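Local coordinates for xylose isomerase domain protein (PDB 3U0H) that is a TIM-barrel protein of the xylose isomerase-like family and may act as an isomerase, at residues A[23-31]-A[261-269]. Sequence-based numbering, arbitrary orientation.
Sequences DLARETGYR and GESRARLVR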
# COMPACT_ATOMS: atom_id res chain seq x y z
N ASP A 23 25.89 29.41 18.29
CA ASP A 23 26.50 29.97 19.51
C ASP A 23 25.48 30.76 20.32
O ASP A 23 25.41 30.65 21.53
CB ASP A 23 27.68 30.92 19.17
CG ASP A 23 28.98 30.18 18.80
OD1 ASP A 23 29.11 28.97 19.02
OD2 ASP A 23 29.93 30.84 18.31
N LEU A 24 24.72 31.60 19.62
CA LEU A 24 23.64 32.31 20.25
C LEU A 24 22.61 31.33 20.92
O LEU A 24 22.15 31.60 22.03
CB LEU A 24 23.00 33.21 19.19
CG LEU A 24 22.23 34.48 19.53
CD1 LEU A 24 22.21 35.33 18.27
CD2 LEU A 24 20.82 34.14 19.99
N ALA A 25 22.24 30.21 20.26
CA ALA A 25 21.30 29.26 20.87
C ALA A 25 21.79 28.75 22.20
O ALA A 25 21.06 28.77 23.17
CB ALA A 25 20.98 28.08 19.94
N ARG A 26 23.04 28.29 22.23
CA ARG A 26 23.67 27.77 23.46
C ARG A 26 23.70 28.87 24.52
O ARG A 26 23.30 28.65 25.66
CB ARG A 26 25.14 27.33 23.20
CG ARG A 26 25.84 26.54 24.34
CD ARG A 26 27.32 26.91 24.64
NE ARG A 26 28.34 26.64 23.59
CZ ARG A 26 28.88 27.55 22.75
NH1 ARG A 26 28.52 28.83 22.78
NH2 ARG A 26 29.79 27.17 21.83
N GLU A 27 24.20 30.04 24.11
CA GLU A 27 24.43 31.15 25.04
C GLU A 27 23.13 31.59 25.66
O GLU A 27 23.14 31.97 26.82
CB GLU A 27 25.13 32.34 24.36
CG GLU A 27 25.34 33.56 25.25
CD GLU A 27 26.21 33.28 26.48
OE1 GLU A 27 27.29 32.67 26.30
OE2 GLU A 27 25.83 33.65 27.63
N THR A 28 22.02 31.55 24.92
CA THR A 28 20.76 32.01 25.49
C THR A 28 19.97 30.86 26.15
O THR A 28 18.79 31.04 26.50
CB THR A 28 19.89 32.83 24.48
OG1 THR A 28 19.74 32.10 23.26
CG2 THR A 28 20.48 34.24 24.18
N GLY A 29 20.62 29.70 26.36
CA GLY A 29 20.06 28.62 27.14
C GLY A 29 19.06 27.71 26.39
O GLY A 29 18.29 27.00 27.05
N TYR A 30 19.02 27.74 25.05
CA TYR A 30 18.17 26.78 24.32
C TYR A 30 18.89 25.45 24.12
O TYR A 30 20.14 25.39 24.13
CB TYR A 30 17.81 27.28 22.94
CG TYR A 30 16.87 28.44 22.88
CD1 TYR A 30 17.33 29.73 23.01
CD2 TYR A 30 15.56 28.27 22.60
CE1 TYR A 30 16.49 30.81 22.92
CE2 TYR A 30 14.70 29.36 22.49
CZ TYR A 30 15.18 30.64 22.66
OH TYR A 30 14.36 31.76 22.58
N ARG A 31 18.11 24.40 23.92
CA ARG A 31 18.60 23.06 23.49
C ARG A 31 18.07 22.77 22.06
O ARG A 31 18.82 22.36 21.17
CB ARG A 31 18.13 22.01 24.52
CG ARG A 31 18.21 20.55 24.11
CD ARG A 31 17.52 19.66 25.16
NE ARG A 31 17.04 18.39 24.60
CZ ARG A 31 16.27 17.50 25.22
NH1 ARG A 31 15.85 17.70 26.47
NH2 ARG A 31 15.92 16.38 24.58
N GLY A 261 19.61 40.60 18.86
CA GLY A 261 19.32 39.17 18.69
C GLY A 261 19.32 38.42 20.03
O GLY A 261 18.44 37.54 20.30
N GLU A 262 20.29 38.77 20.89
CA GLU A 262 20.52 38.09 22.16
C GLU A 262 19.40 38.39 23.14
O GLU A 262 18.86 37.48 23.74
CB GLU A 262 21.87 38.44 22.80
CG GLU A 262 22.10 37.64 24.09
CD GLU A 262 23.43 37.91 24.82
OE1 GLU A 262 23.39 38.05 26.06
OE2 GLU A 262 24.50 37.95 24.18
N SER A 263 19.08 39.65 23.35
CA SER A 263 18.03 39.94 24.33
C SER A 263 16.72 39.31 23.84
O SER A 263 15.93 38.87 24.63
CB SER A 263 17.90 41.46 24.59
OG SER A 263 17.38 42.13 23.44
N ARG A 264 16.48 39.26 22.54
CA ARG A 264 15.22 38.66 22.02
C ARG A 264 15.15 37.17 22.29
O ARG A 264 14.14 36.65 22.79
CB ARG A 264 15.05 38.90 20.52
CG ARG A 264 14.55 40.29 20.21
CD ARG A 264 14.14 40.45 18.76
NE ARG A 264 15.18 40.09 17.77
CZ ARG A 264 16.06 40.93 17.20
NH1 ARG A 264 16.12 42.22 17.55
NH2 ARG A 264 16.92 40.48 16.29
N ALA A 265 16.23 36.48 21.95
CA ALA A 265 16.32 35.07 22.21
C ALA A 265 16.03 34.74 23.68
O ALA A 265 15.18 33.90 23.95
CB ALA A 265 17.70 34.56 21.77
N ARG A 266 16.73 35.40 24.61
CA ARG A 266 16.56 35.14 26.06
C ARG A 266 15.16 35.46 26.54
O ARG A 266 14.55 34.66 27.25
CB ARG A 266 17.59 35.92 26.87
CG ARG A 266 17.70 35.51 28.34
CD ARG A 266 18.79 36.31 29.10
NE ARG A 266 19.99 36.57 28.28
CZ ARG A 266 21.01 35.71 28.11
NH1 ARG A 266 21.03 34.52 28.72
NH2 ARG A 266 22.02 36.06 27.32
N LEU A 267 14.63 36.61 26.13
CA LEU A 267 13.29 37.05 26.54
C LEU A 267 12.17 36.09 26.14
O LEU A 267 11.26 35.81 26.91
CB LEU A 267 12.96 38.45 26.01
CG LEU A 267 11.74 39.10 26.66
CD1 LEU A 267 11.88 39.18 28.19
CD2 LEU A 267 11.50 40.49 26.07
N VAL A 268 12.22 35.58 24.93
CA VAL A 268 11.14 34.69 24.46
C VAL A 268 11.27 33.27 25.08
O VAL A 268 10.27 32.63 25.38
CB VAL A 268 11.12 34.67 22.90
CG1 VAL A 268 10.10 33.65 22.35
CG2 VAL A 268 10.87 36.06 22.36
N ARG A 269 12.50 32.78 25.27
CA ARG A 269 12.74 31.53 26.03
C ARG A 269 12.05 31.60 27.38
O ARG A 269 11.35 30.67 27.72
CB ARG A 269 14.23 31.28 26.34
CG ARG A 269 14.59 29.82 26.36
CD ARG A 269 15.31 29.32 27.58
NE ARG A 269 16.30 30.24 28.04
CZ ARG A 269 16.34 30.84 29.22
NH1 ARG A 269 17.30 31.70 29.45
NH2 ARG A 269 15.44 30.61 30.17
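Thr28 and Tyr30, just past the end of helix 18-27, meet Ala265 and Arg269 of helix 261-280 on the outside of a TIM barrel. These are the first and last helices of the barrel, so the contact helps close the ring of helices. The short helical segments cross at -45°. Helix 18-27 ends in a Schellman motif with Gly29 at C-prime, and the chain then turns toward strand 32-33.

Two good hydrogen bonds and one weak one join the segments. Tyr30 OH donates to Ala265 O at 2.7 Å, tilted 22° from the carbonyl plane. The same oxygen also accepts the helical bond from Arg269 N. In return, Arg269 NE gives a nearly straight bond of 3.0 Å to Thr28 O, which lies at the guanidinium edge. Arg269 NH1 adds the weak one. Within its own segment, Thr28 OG1 stands between its backbone N and carbonyl carbon (chi1 51°), where it reaches back to bond Leu24 O at 2.8 Å.

Two salt bridges flank these bonds: Arg269 NH2 is paired with Glu273, and Arg266 with Glu262.

Apolar packing centres on Ala265 CB. Leu24 CD2 touches it at 3.6 Å and Thr28 CG2 at 3.7 Å. Thr28 CG2 also lies over one face of the Arg266 guanidinium, toward its rim. Leu8 of strand 5-8 backs both Tyr30 and Ala265.

A phenylalanine in place of Tyr30 would lack the hydroxyl and would probably leave Ala265 O without its bond from the other segment. The aliphatic part of Arg269 completes the contact through a CH-pi interaction: its CG sits 3.9 Å from the Tyr30 ring centroid, almost directly over the face.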